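Local coordinates for protein cysteine desulfurase (Stenotrophomonas maltophilia, PDB 6WCI) that probably removes sulfur from L-cysteine with the help of pyridoxal 5'-phosphate, leaving L-alanine and passing the sulfur to a carrier, at residues B[66-71]-B[299-304]; B[58-63]-B[306-311]; B[107-112]-B[292-297]. All coordinates share one frame; numbering follows the deposited sequence.

Interaction 1: B[66-71]-B[299-304]. With EDO (1,2-ethanediol), chain D.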
ATOM      1  N   GLU B  66      17.509  -6.492   4.122  1.00 28.48           N
ATOM      2  CA  GLU B  66      18.191  -6.124   5.353  1.00 27.35           C
ATOM      3  C   GLU B  66      17.206  -5.599   6.396  1.00 28.01           C
ATOM      4  O   GLU B  66      17.382  -5.829   7.600  1.00 25.41           O
ATOM      5  CB  GLU B  66      19.263  -5.075   5.058  1.00 24.71           C
ATOM      6  CG  GLU B  66      20.125  -4.713   6.260  1.00 41.49           C
ATOM      7  CD  GLU B  66      20.808  -3.363   6.125  1.00 46.17           C
ATOM      8  OE1 GLU B  66      20.172  -2.418   5.613  1.00 47.49           O
ATOM      9  OE2 GLU B  66      21.984  -3.249   6.528  1.00 50.60           O
ATOM     10  N   PHE B  67      16.171  -4.884   5.949  1.00 31.95           N
ATOM     11  CA  PHE B  67      15.159  -4.394   6.872  1.00 30.26           C
ATOM     12  C   PHE B  67      14.488  -5.546   7.600  1.00 33.65           C
ATOM     13  O   PHE B  67      14.404  -5.548   8.834  1.00 33.17           O
ATOM     14  CB  PHE B  67      14.115  -3.547   6.135  1.00 28.25           C
ATOM     15  CG  PHE B  67      12.946  -3.174   7.000  1.00 24.57           C
ATOM     16  CD1 PHE B  67      13.078  -2.200   7.975  1.00 30.21           C
ATOM     17  CD2 PHE B  67      11.732  -3.821   6.869  1.00 26.72           C
ATOM     18  CE1 PHE B  67      12.008  -1.855   8.790  1.00 32.24           C
ATOM     19  CE2 PHE B  67      10.655  -3.479   7.682  1.00 30.42           C
ATOM     20  CZ  PHE B  67      10.797  -2.498   8.645  1.00 25.55           C
ATOM     21  N   TYR B  68      13.987  -6.534   6.851  1.00 28.15           N
ATOM     22  CA  TYR B  68      13.293  -7.635   7.514  1.00 26.64           C
ATOM     23  C   TYR B  68      14.234  -8.446   8.390  1.00 28.91           C
ATOM     24  O   TYR B  68      13.814  -8.966   9.426  1.00 31.31           O
ATOM     25  CB  TYR B  68      12.617  -8.541   6.488  1.00 22.35           C
ATOM     26  CG  TYR B  68      11.445  -7.917   5.770  1.00 25.01           C
ATOM     27  CD1 TYR B  68      10.370  -7.357   6.479  1.00 23.22           C
ATOM     28  CD2 TYR B  68      11.401  -7.891   4.379  1.00 23.43           C
ATOM     29  CE1 TYR B  68       9.295  -6.803   5.814  1.00 25.16           C
ATOM     30  CE2 TYR B  68      10.336  -7.340   3.704  1.00 22.75           C
ATOM     31  CZ  TYR B  68       9.287  -6.783   4.423  1.00 29.00           C
ATOM     32  OH  TYR B  68       8.225  -6.234   3.741  1.00 30.47           O
ATOM     33  N   ARG B  69      15.506  -8.563   8.001  1.00 30.50           N
ATOM     34  CA  ARG B  69      16.434  -9.407   8.744  1.00 25.56           C
ATOM     35  C   ARG B  69      17.019  -8.722   9.972  1.00 28.11           C
ATOM     36  O   ARG B  69      17.455  -9.410  10.902  1.00 24.25           O
ATOM     37  CB  ARG B  69      17.588  -9.852   7.840  1.00 24.46           C
ATOM     38  CG  ARG B  69      17.218 -10.956   6.891  1.00 31.62           C
ATOM     39  CD  ARG B  69      18.386 -11.299   5.959  1.00 35.36           C
ATOM     40  NE  ARG B  69      17.957 -12.240   4.934  1.00 33.69           N
ATOM     41  CZ  ARG B  69      17.941 -13.561   5.095  1.00 37.93           C
ATOM     42  NH1 ARG B  69      18.345 -14.106   6.240  1.00 30.74           N
ATOM     43  NH2 ARG B  69      17.524 -14.340   4.104  1.00 37.34           N
ATOM     44  N   ARG B  70      17.085  -7.393   9.983  1.00 27.38           N
ATOM     45  CA  ARG B  70      17.969  -6.699  10.913  1.00 28.24           C
ATOM     46  C   ARG B  70      17.333  -5.576  11.712  1.00 24.74           C
ATOM     47  O   ARG B  70      17.853  -5.263  12.786  1.00 27.95           O
ATOM     48  CB  ARG B  70      19.194  -6.145  10.172  1.00 31.22           C
ATOM     49  CG  ARG B  70      20.120  -7.218   9.566  1.00 41.43           C
ATOM     50  CD  ARG B  70      21.060  -7.766  10.609  1.00 52.66           C
ATOM     51  NE  ARG B  70      21.876  -6.709  11.205  1.00 61.63           N
ATOM     52  CZ  ARG B  70      22.607  -6.866  12.304  1.00 65.67           C
ATOM     53  NH1 ARG B  70      22.620  -8.036  12.932  1.00 67.20           N
ATOM     54  NH2 ARG B  70      23.319  -5.852  12.783  1.00 66.75           N
ATOM     55  N   TYR B  71      16.258  -4.943  11.249  1.00 26.18           N
ATOM     56  CA  TYR B  71      15.661  -3.907  12.099  1.00 22.98           C
ATOM     57  C   TYR B  71      14.180  -3.721  11.800  1.00 24.75           C
ATOM     58  O   TYR B  71      13.648  -2.610  11.890  1.00 30.48           O
ATOM     59  CB  TYR B  71      16.405  -2.573  11.997  1.00 23.34           C
ATOM     60  CG  TYR B  71      16.490  -1.933  10.620  1.00 28.16           C
ATOM     61  CD1 TYR B  71      17.337  -2.437   9.637  1.00 31.96           C
ATOM     62  CD2 TYR B  71      15.763  -0.788  10.328  1.00 35.16           C
ATOM     63  CE1 TYR B  71      17.428  -1.831   8.389  1.00 31.72           C
ATOM     64  CE2 TYR B  71      15.841  -0.175   9.090  1.00 31.91           C
ATOM     65  CZ  TYR B  71      16.674  -0.695   8.126  1.00 36.70           C
ATOM     66  OH  TYR B  71      16.732  -0.070   6.896  1.00 33.89           O
ATOM     67  N   ASN B 299       4.029   1.259   4.371  1.00 22.63           N
ATOM     68  CA  ASN B 299       4.826   0.198   3.757  1.00 22.85           C
ATOM     69  C   ASN B 299       6.281   0.508   4.083  1.00 26.93           C
ATOM     70  O   ASN B 299       7.026   1.063   3.275  1.00 30.17           O
ATOM     71  CB  ASN B 299       4.580   0.129   2.251  1.00 23.65           C
ATOM     72  CG  ASN B 299       5.340  -0.999   1.583  1.00 24.12           C
ATOM     73  OD1 ASN B 299       5.947  -1.830   2.256  1.00 26.97           O
ATOM     74  ND2 ASN B 299       5.331  -1.020   0.242  1.00 18.48           N
ATOM     75  N   ILE B 300       6.681   0.158   5.310  1.00 18.87           N
ATOM     76  CA  ILE B 300       7.994   0.552   5.809  1.00 24.72           C
ATOM     77  C   ILE B 300       9.096  -0.024   4.935  1.00 29.04           C
ATOM     78  O   ILE B 300      10.041   0.675   4.555  1.00 24.22           O
ATOM     79  CB  ILE B 300       8.186   0.100   7.269  1.00 23.64           C
ATOM     80  CG1 ILE B 300       7.094   0.670   8.175  1.00 25.22           C
ATOM     81  CG2 ILE B 300       9.519   0.562   7.745  1.00 23.84           C
ATOM     82  CD1 ILE B 300       7.132   0.075   9.589  1.00 33.49           C
ATOM     83  N   ALA B 301       9.018  -1.322   4.647  1.00 28.07           N
ATOM     84  CA  ALA B 301      10.079  -1.971   3.887  1.00 26.80           C
ATOM     85  C   ALA B 301      10.126  -1.426   2.472  1.00 28.50           C
ATOM     86  O   ALA B 301      11.197  -1.082   1.962  1.00 25.73           O
ATOM     87  CB  ALA B 301       9.868  -3.481   3.872  1.00 27.27           C
ATOM     88  N   GLY B 302       8.961  -1.328   1.837  1.00 21.18           N
ATOM     89  CA  GLY B 302       8.908  -0.802   0.485  1.00 30.38           C
ATOM     90  C   GLY B 302       9.495   0.592   0.376  1.00 35.19           C
ATOM     91  O   GLY B 302      10.249   0.886  -0.553  1.00 33.74           O
ATOM     92  N   PHE B 303       9.170   1.474   1.327  1.00 29.96           N
ATOM     93  CA  PHE B 303       9.685   2.835   1.216  1.00 26.40           C
ATOM     94  C   PHE B 303      11.161   2.941   1.582  1.00 28.91           C
ATOM     95  O   PHE B 303      11.870   3.781   1.013  1.00 33.22           O
ATOM     96  CB  PHE B 303       8.820   3.794   2.034  1.00 32.11           C
ATOM     97  CG  PHE B 303       7.601   4.219   1.287  1.00 32.25           C
ATOM     98  CD1 PHE B 303       7.709   5.134   0.251  1.00 32.95           C
ATOM     99  CD2 PHE B 303       6.371   3.637   1.541  1.00 25.32           C
ATOM    100  CE1 PHE B 303       6.604   5.500  -0.492  1.00 28.22           C
ATOM    101  CE2 PHE B 303       5.273   3.992   0.796  1.00 31.54           C
ATOM    102  CZ  PHE B 303       5.388   4.935  -0.213  1.00 27.55           C
ATOM    103  N   ILE B 304      11.655   2.111   2.495  1.00 24.80           N
ATOM    104  CA  ILE B 304      13.101   2.054   2.698  1.00 28.51           C
ATOM    105  C   ILE B 304      13.810   1.671   1.401  1.00 31.45           C
ATOM    106  O   ILE B 304      14.830   2.267   1.033  1.00 33.57           O
ATOM    107  CB  ILE B 304      13.443   1.083   3.835  1.00 25.61           C
ATOM    108  CG1 ILE B 304      13.031   1.691   5.174  1.00 22.00           C
ATOM    109  CG2 ILE B 304      14.943   0.731   3.831  1.00 25.94           C
ATOM    110  CD1 ILE B 304      13.299   0.746   6.312  1.00 26.16           C
TER
HETATM  111  C1  EDO D 501       3.012   5.037   3.133  1.00 36.25           C
HETATM  112  O1  EDO D 501       2.852   3.616   2.978  1.00 35.40           O
HETATM  113  C2  EDO D 501       2.193   5.591   4.301  1.00 36.79           C
HETATM  114  O2  EDO D 501       0.791   5.275   4.190  1.00 46.00           O
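Phe67 lays its ring against Ile300, Ala301 and Ile304 at the start of helix 300-316. Phe67 CZ rests 3.4 Å from Ile300 CG2. Phe67 CD2 lies 3.5 Å from Ala301 CB, and Phe67 CD1 meets Ile304 CD1; both isoleucine side chains run roughly at right angles to that of Phe67. Its first side-chain bond points toward helix 300-316, and CG trans to the backbone N (chi1 172°) carries the ring on to the three aliphatic groups. In the plane of this ring, at its edge, stand Tyr68 CE1 and Tyr71 CE2, while Phe67 CD1 sits over one face of the Tyr71 ring, near its rim. Tyr68 reaches across with its phenol end, OH lying 3.2 Å from Ala301 CB, and a methyl group is small enough to admit both aromatic rings. The side chains of Tyr71 and Ile304 approach from opposite directions, Tyr71 OH lying 3.6 Å from Ile304 CD1. Tyr68 OH is satisfied by Thr251 N of the second subunit, so tyrosine serves core and interface together. Asn299 N-caps helix 300-316: its OD1 accepts from Gly302 N (3.1 Å), the donor standing above the carbonyl plane, and also bonds Thr251 OG1 of the second subunit. Packing of aromatic side chains of helix 58-70 on the N-terminal end of helix 300-316 here borders the dimer interface of a class-V, PLP-dependent enzyme.

Interaction 2: B[58-63]-B[306-311]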
ATOM      1  N   VAL B  58      20.620  -4.251  -7.013  1.00 32.62           N
ATOM      2  CA  VAL B  58      20.869  -5.077  -5.843  1.00 39.03           C
ATOM      3  C   VAL B  58      20.898  -4.240  -4.565  1.00 33.92           C
ATOM      4  O   VAL B  58      20.637  -4.758  -3.478  1.00 31.01           O
ATOM      5  CB  VAL B  58      22.170  -5.869  -6.045  1.00 39.90           C
ATOM      6  CG1 VAL B  58      23.392  -4.987  -5.784  1.00 40.39           C
ATOM      7  CG2 VAL B  58      22.154  -7.091  -5.171  1.00 46.66           C
ATOM      8  N   GLN B  59      21.207  -2.942  -4.671  1.00 34.90           N
ATOM      9  CA  GLN B  59      21.163  -2.060  -3.509  1.00 36.61           C
ATOM     10  C   GLN B  59      19.746  -1.949  -2.951  1.00 32.33           C
ATOM     11  O   GLN B  59      19.550  -1.871  -1.729  1.00 34.62           O
ATOM     12  CB  GLN B  59      21.698  -0.678  -3.893  1.00 38.99           C
ATOM     13  CG  GLN B  59      23.172  -0.638  -4.276  1.00 38.28           C
ATOM     14  CD  GLN B  59      23.450  -1.039  -5.726  1.00 41.25           C
ATOM     15  OE1 GLN B  59      22.567  -1.512  -6.440  1.00 43.98           O
ATOM     16  NE2 GLN B  59      24.693  -0.851  -6.158  1.00 40.00           N
ATOM     17  N   VAL B  60      18.745  -1.937  -3.836  1.00 25.85           N
ATOM     18  CA  VAL B  60      17.350  -1.849  -3.406  1.00 32.06           C
ATOM     19  C   VAL B  60      16.885  -3.175  -2.830  1.00 34.51           C
ATOM     20  O   VAL B  60      16.263  -3.225  -1.761  1.00 31.07           O
ATOM     21  CB  VAL B  60      16.457  -1.422  -4.580  1.00 31.59           C
ATOM     22  CG1 VAL B  60      14.991  -1.622  -4.232  1.00 26.79           C
ATOM     23  CG2 VAL B  60      16.744   0.022  -4.956  1.00 33.04           C
ATOM     24  N   ILE B  61      17.163  -4.266  -3.546  1.00 28.96           N
ATOM     25  CA  ILE B  61      16.728  -5.593  -3.122  1.00 30.08           C
ATOM     26  C   ILE B  61      17.305  -5.920  -1.751  1.00 35.61           C
ATOM     27  O   ILE B  61      16.597  -6.391  -0.853  1.00 34.61           O
ATOM     28  CB  ILE B  61      17.138  -6.638  -4.180  1.00 26.23           C
ATOM     29  CG1 ILE B  61      16.304  -6.454  -5.443  1.00 25.84           C
ATOM     30  CG2 ILE B  61      17.022  -8.066  -3.633  1.00 25.69           C
ATOM     31  CD1 ILE B  61      16.758  -7.281  -6.618  1.00 23.56           C
ATOM     32  N   GLY B  62      18.601  -5.661  -1.568  1.00 30.15           N
ATOM     33  CA  GLY B  62      19.228  -5.903  -0.284  1.00 33.37           C
ATOM     34  C   GLY B  62      18.785  -4.940   0.802  1.00 35.66           C
ATOM     35  O   GLY B  62      18.865  -5.264   1.988  1.00 37.08           O
ATOM     36  N   ALA B  63      18.331  -3.744   0.426  1.00 31.53           N
ATOM     37  CA  ALA B  63      17.794  -2.826   1.428  1.00 32.48           C
ATOM     38  C   ALA B  63      16.524  -3.390   2.048  1.00 31.51           C
ATOM     39  O   ALA B  63      16.341  -3.351   3.271  1.00 31.99           O
ATOM     40  CB  ALA B  63      17.518  -1.456   0.807  1.00 32.55           C
ATOM     41  N   LEU B 306      12.548   2.148  -1.618  1.00 27.94           N
ATOM     42  CA  LEU B 306      12.345   3.222  -2.590  1.00 28.12           C
ATOM     43  C   LEU B 306      13.340   4.349  -2.362  1.00 30.24           C
ATOM     44  O   LEU B 306      13.855   4.934  -3.322  1.00 29.61           O
ATOM     45  CB  LEU B 306      10.903   3.751  -2.541  1.00 26.77           C
ATOM     46  CG  LEU B 306      10.616   4.858  -3.586  1.00 22.73           C
ATOM     47  CD1 LEU B 306      10.864   4.339  -5.022  1.00 25.02           C
ATOM     48  CD2 LEU B 306       9.224   5.500  -3.476  1.00 30.37           C
ATOM     49  N   GLY B 307      13.659   4.637  -1.100  1.00 29.59           N
ATOM     50  CA  GLY B 307      14.700   5.610  -0.813  1.00 28.48           C
ATOM     51  C   GLY B 307      16.038   5.239  -1.425  1.00 35.60           C
ATOM     52  O   GLY B 307      16.743   6.096  -1.967  1.00 38.38           O
ATOM     53  N   VAL B 308      16.403   3.956  -1.360  1.00 30.06           N
ATOM     54  CA  VAL B 308      17.645   3.523  -2.004  1.00 34.84           C
ATOM     55  C   VAL B 308      17.549   3.667  -3.523  1.00 31.95           C
ATOM     56  O   VAL B 308      18.520   4.060  -4.181  1.00 37.62           O
ATOM     57  CB  VAL B 308      17.998   2.085  -1.587  1.00 32.27           C
ATOM     58  CG1 VAL B 308      19.261   1.627  -2.299  1.00 32.63           C
ATOM     59  CG2 VAL B 308      18.200   2.006  -0.062  1.00 27.49           C
ATOM     60  N   ALA B 309      16.387   3.345  -4.102  1.00 34.29           N
ATOM     61  CA  ALA B 309      16.194   3.531  -5.541  1.00 29.24           C
ATOM     62  C   ALA B 309      16.412   4.983  -5.939  1.00 34.20           C
ATOM     63  O   ALA B 309      17.090   5.274  -6.935  1.00 40.83           O
ATOM     64  CB  ALA B 309      14.793   3.083  -5.955  1.00 27.14           C
ATOM     65  N   ALA B 310      15.830   5.913  -5.179  1.00 28.75           N
ATOM     66  CA  ALA B 310      16.013   7.329  -5.477  1.00 34.45           C
ATOM     67  C   ALA B 310      17.482   7.722  -5.397  1.00 33.38           C
ATOM     68  O   ALA B 310      17.996   8.431  -6.275  1.00 39.09           O
ATOM     69  CB  ALA B 310      15.167   8.178  -4.519  1.00 35.79           C
ATOM     70  N   ASP B 311      18.183   7.251  -4.364  1.00 31.93           N
ATOM     71  CA  ASP B 311      19.599   7.578  -4.234  1.00 42.06           C
ATOM     72  C   ASP B 311      20.417   6.930  -5.343  1.00 35.24           C
ATOM     73  O   ASP B 311      21.384   7.524  -5.839  1.00 37.44           O
ATOM     74  CB  ASP B 311      20.112   7.149  -2.864  1.00 46.68           C
ATOM     75  CG  ASP B 311      21.574   7.471  -2.674  1.00 58.31           C
ATOM     76  OD1 ASP B 311      21.916   8.671  -2.620  1.00 60.93           O
ATOM     77  OD2 ASP B 311      22.386   6.525  -2.592  1.00 64.54           O
TER
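Val308 faces helix 58-70 and meets it with both of its methyl groups, making this an almost wholly apolar contact. Among side-chain pairs, Val308 CG2 touches Ala63 CB at 3.6 Å, and Val308 CG1 approaches Gln59 CB at 3.7 Å. Because CG1 is trans to the backbone N (chi1 178°) and CG2 is trans to the carbonyl carbon, the two branches divide the work between successive turns of the opposite helix. Val60 supplies the second apolar element: its CG2 lies 3.8 Å from Ala309 CB and 4.0 Å from Val308 CG1.

A second kind of contact sets methyl groups against main chain. Val308 CG1 comes within 3.6 Å of Gln59 O, and Val60 CG2 within 3.4 Å of Ala309 N; these are van der Waals approaches. The small side chain of Ala309 lets Val60 CG2 come so near. Alanines at 63 and 309 also suit the 8.4 Å between the axes of the short segments, which run nearly antiparallel at 162°. Valine, branched at CB, presents two methyl groups close to its own backbone and so spans the short distance.

The polar group at the margin belongs to Gln59, whose chain bends at chi2 (82°) and carries its amide away from Val308, so that of its side chain CB does the touching. The Gln59 side chain also packs against Asp32. On the other flank Val60 also touches Pro250, while Leu306 and Ala310 turn from helix 58-70 to pack on helix 81-101.

With methyl groups doing the joining, the pairing of these two helices rests on close shape fit and on burial of apolar surface, rather than on directional bonds.

Interaction 3: B[107-112]-B[292-297]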
ATOM      1  N   ASP B 107       6.122  18.351   2.064  1.00 35.37           N
ATOM      2  CA  ASP B 107       5.056  18.433   1.079  1.00 32.56           C
ATOM      3  C   ASP B 107       4.924  17.166   0.248  1.00 38.15           C
ATOM      4  O   ASP B 107       4.268  17.190  -0.800  1.00 35.94           O
ATOM      5  CB  ASP B 107       5.282  19.627   0.147  1.00 37.42           C
ATOM      6  CG  ASP B 107       5.467  20.937   0.895  1.00 48.21           C
ATOM      7  OD1 ASP B 107       5.001  21.048   2.056  1.00 48.93           O
ATOM      8  OD2 ASP B 107       6.077  21.860   0.312  1.00 47.65           O
ATOM      9  N   LEU B 108       5.531  16.068   0.680  1.00 35.63           N
ATOM     10  CA  LEU B 108       5.569  14.830  -0.089  1.00 33.12           C
ATOM     11  C   LEU B 108       4.836  13.748   0.695  1.00 36.24           C
ATOM     12  O   LEU B 108       5.305  13.310   1.755  1.00 34.75           O
ATOM     13  CB  LEU B 108       7.013  14.423  -0.377  1.00 27.88           C
ATOM     14  CG  LEU B 108       7.265  13.323  -1.398  1.00 31.37           C
ATOM     15  CD1 LEU B 108       6.777  13.749  -2.788  1.00 29.36           C
ATOM     16  CD2 LEU B 108       8.746  12.983  -1.417  1.00 30.85           C
ATOM     17  N   VAL B 109       3.698  13.318   0.168  1.00 31.94           N
ATOM     18  CA  VAL B 109       2.880  12.289   0.793  1.00 28.54           C
ATOM     19  C   VAL B 109       3.250  10.943   0.189  1.00 33.00           C
ATOM     20  O   VAL B 109       3.202  10.773  -1.033  1.00 29.03           O
ATOM     21  CB  VAL B 109       1.385  12.590   0.593  1.00 35.86           C
ATOM     22  CG1 VAL B 109       0.529  11.517   1.255  1.00 36.73           C
ATOM     23  CG2 VAL B 109       1.040  13.985   1.134  1.00 31.34           C
ATOM     24  N   LEU B 110       3.615   9.983   1.043  1.00 29.81           N
ATOM     25  CA  LEU B 110       3.991   8.644   0.603  1.00 29.99           C
ATOM     26  C   LEU B 110       2.751   7.755   0.568  1.00 27.20           C
ATOM     27  O   LEU B 110       1.949   7.773   1.504  1.00 25.92           O
ATOM     28  CB  LEU B 110       5.049   8.053   1.541  1.00 31.69           C
ATOM     29  CG  LEU B 110       6.312   8.900   1.765  1.00 29.99           C
ATOM     30  CD1 LEU B 110       7.237   8.283   2.790  1.00 24.35           C
ATOM     31  CD2 LEU B 110       7.062   9.101   0.443  1.00 30.95           C
ATOM     32  N   CYS B 111       2.589   6.992  -0.515  1.00 24.79           N
ATOM     33  CA  CYS B 111       1.416   6.140  -0.686  1.00 23.19           C
ATOM     34  C   CYS B 111       1.795   4.941  -1.565  1.00 29.20           C
ATOM     35  O   CYS B 111       2.964   4.739  -1.895  1.00 29.71           O
ATOM     36  CB  CYS B 111       0.258   6.961  -1.258  1.00 28.81           C
ATOM     37  SG  CYS B 111       0.695   7.791  -2.805  1.00 37.89           S
ATOM     38  N   SER B 112       0.803   4.136  -1.941  1.00 27.13           N
ATOM     39  CA  SER B 112       1.057   2.822  -2.518  1.00 26.68           C
ATOM     40  C   SER B 112       1.284   2.846  -4.026  1.00 28.76           C
ATOM     41  O   SER B 112       1.453   1.776  -4.616  1.00 26.40           O
ATOM     42  CB  SER B 112      -0.098   1.870  -2.196  1.00 26.16           C
ATOM     43  OG  SER B 112      -1.308   2.356  -2.734  1.00 39.29           O
ATOM     44  N   LYS B 292      -0.849  13.761   7.968  1.00 23.99           N
ATOM     45  CA  LYS B 292      -2.278  13.981   7.791  1.00 29.52           C
ATOM     46  C   LYS B 292      -2.890  13.037   6.760  1.00 33.71           C
ATOM     47  O   LYS B 292      -4.047  12.623   6.901  1.00 27.85           O
ATOM     48  CB  LYS B 292      -2.502  15.444   7.386  1.00 29.97           C
ATOM     49  CG  LYS B 292      -3.938  15.875   7.156  1.00 34.12           C
ATOM     50  CD  LYS B 292      -3.963  17.346   6.748  1.00 32.69           C
ATOM     51  CE  LYS B 292      -5.361  17.833   6.426  1.00 29.69           C
ATOM     52  NZ  LYS B 292      -5.328  19.268   6.070  1.00 34.05           N
ATOM     53  N   PHE B 293      -2.124  12.691   5.719  1.00 33.64           N
ATOM     54  CA  PHE B 293      -2.622  11.896   4.605  1.00 27.28           C
ATOM     55  C   PHE B 293      -2.014  10.495   4.555  1.00 28.94           C
ATOM     56  O   PHE B 293      -2.215   9.785   3.566  1.00 29.00           O
ATOM     57  CB  PHE B 293      -2.397  12.636   3.271  1.00 28.69           C
ATOM     58  CG  PHE B 293      -3.117  13.960   3.189  1.00 28.84           C
ATOM     59  CD1 PHE B 293      -4.499  14.007   3.020  1.00 26.46           C
ATOM     60  CD2 PHE B 293      -2.422  15.153   3.311  1.00 26.08           C
ATOM     61  CE1 PHE B 293      -5.180  15.240   2.961  1.00 32.08           C
ATOM     62  CE2 PHE B 293      -3.080  16.386   3.248  1.00 24.55           C
ATOM     63  CZ  PHE B 293      -4.471  16.429   3.078  1.00 27.83           C
ATOM     64  N   GLU B 294      -1.323  10.066   5.617  1.00 26.65           N
ATOM     65  CA  GLU B 294      -0.706   8.740   5.721  1.00 29.35           C
ATOM     66  C   GLU B 294      -1.294   8.036   6.946  1.00 27.85           C
ATOM     67  O   GLU B 294      -0.759   8.144   8.054  1.00 31.63           O
ATOM     68  CB  GLU B 294       0.838   8.855   5.811  1.00 22.49           C
ATOM     69  CG  GLU B 294       1.493   9.470   4.552  1.00 30.07           C
ATOM     70  CD  GLU B 294       2.858  10.094   4.826  1.00 34.43           C
ATOM     71  OE1 GLU B 294       3.326  10.027   5.986  1.00 30.15           O
ATOM     72  OE2 GLU B 294       3.461  10.665   3.884  1.00 31.99           O
ATOM     73  N   ALA B 295      -2.391   7.311   6.747  1.00 28.40           N
ATOM     74  CA  ALA B 295      -3.108   6.674   7.848  1.00 29.36           C
ATOM     75  C   ALA B 295      -2.589   5.256   8.068  1.00 33.62           C
ATOM     76  O   ALA B 295      -2.386   4.511   7.105  1.00 32.76           O
ATOM     77  CB  ALA B 295      -4.615   6.654   7.570  1.00 25.65           C
ATOM     78  N   GLY B 296      -2.357   4.890   9.337  1.00 26.45           N
ATOM     79  CA  GLY B 296      -1.985   3.524   9.655  1.00 25.26           C
ATOM     80  C   GLY B 296      -0.524   3.216   9.342  1.00 28.89           C
ATOM     81  O   GLY B 296       0.256   4.071   8.920  1.00 28.83           O
ATOM     82  N   THR B 297      -0.154   1.958   9.559  1.00 27.56           N
ATOM     83  CA  THR B 297       1.248   1.561   9.399  1.00 24.63           C
ATOM     84  C   THR B 297       1.664   1.693   7.934  1.00 27.75           C
ATOM     85  O   THR B 297       0.972   1.180   7.044  1.00 28.90           O
ATOM     86  CB  THR B 297       1.483   0.129   9.896  1.00 23.78           C
ATOM     87  OG1 THR B 297       1.115   0.020  11.278  1.00 29.07           O
ATOM     88  CG2 THR B 297       2.968  -0.246   9.779  1.00 22.77           C
TER
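Glu294 reaches from the loop before helix 300-316 to the backbone of strand 108-111, where its OE2 accepts a nearly straight hydrogen bond from Leu110 N (2.9 Å, 173° at the hydrogen). The donor approaches on the anti side of the carboxylate, 27° out of its plane. CG of Glu294 is trans to the carbonyl carbon (chi1 -63°), and beyond CG the chain is extended, a shape that carries the carboxylate to the strand. Along the way Glu294 CG passes 3.5 Å from Leu110 O and 4.0 Å from Val109 CG1, so the aliphatic part of the chain packs while its end bonds. OE2 also pairs in a salt bridge with Arg94 of helix 81-101, and this guanidinium binds Leu108 O too. A glutamate thus suits a buried place in which a peptide N-H and a cation converge on one oxygen, and the arginine would be expected to favour its ionised form.

Val109 points toward the loop, and its CG1, trans to the backbone N, meets Phe293 CB at 3.7 Å. The ring of Phe293 continues past Val109 to Leu263 and Met266, with Lys292 CG 4.0 Å above the centre of one face.

Strand 108-111 is an outermost strand of the seven-stranded mixed sheet within this chain, paired antiparallel with 254-258. Such a sheet is characteristic of the large domain of fold-type I PLP enzymes, and here a carboxylate from a loop binds its edge strand. Farther along that loop, Thr297 hydrogen-bonds the PLP-lysine of the second subunit.

From the N terminus, helix 58-70 comes first and supplies 58-63 to interaction 2 and then 66-71 to interaction 1. Strand 108-111 follows, with 107-112 entering interaction 3. Far along the chain the partners return in reverse order: 292-297 closes interaction 3, 299-304 closes interaction 1 and 306-311 closes interaction 2. The three loops therefore nest without crossing, interaction 3 innermost and interaction 2 outermost. Interactions 1 and 2 zip the same two helices together, their centres 11 Å apart. Interaction 3 fastens the preceding loop to the edge of the seven-stranded sheet, and Phe303 touches Leu110, bringing helix 300-316 against that strand.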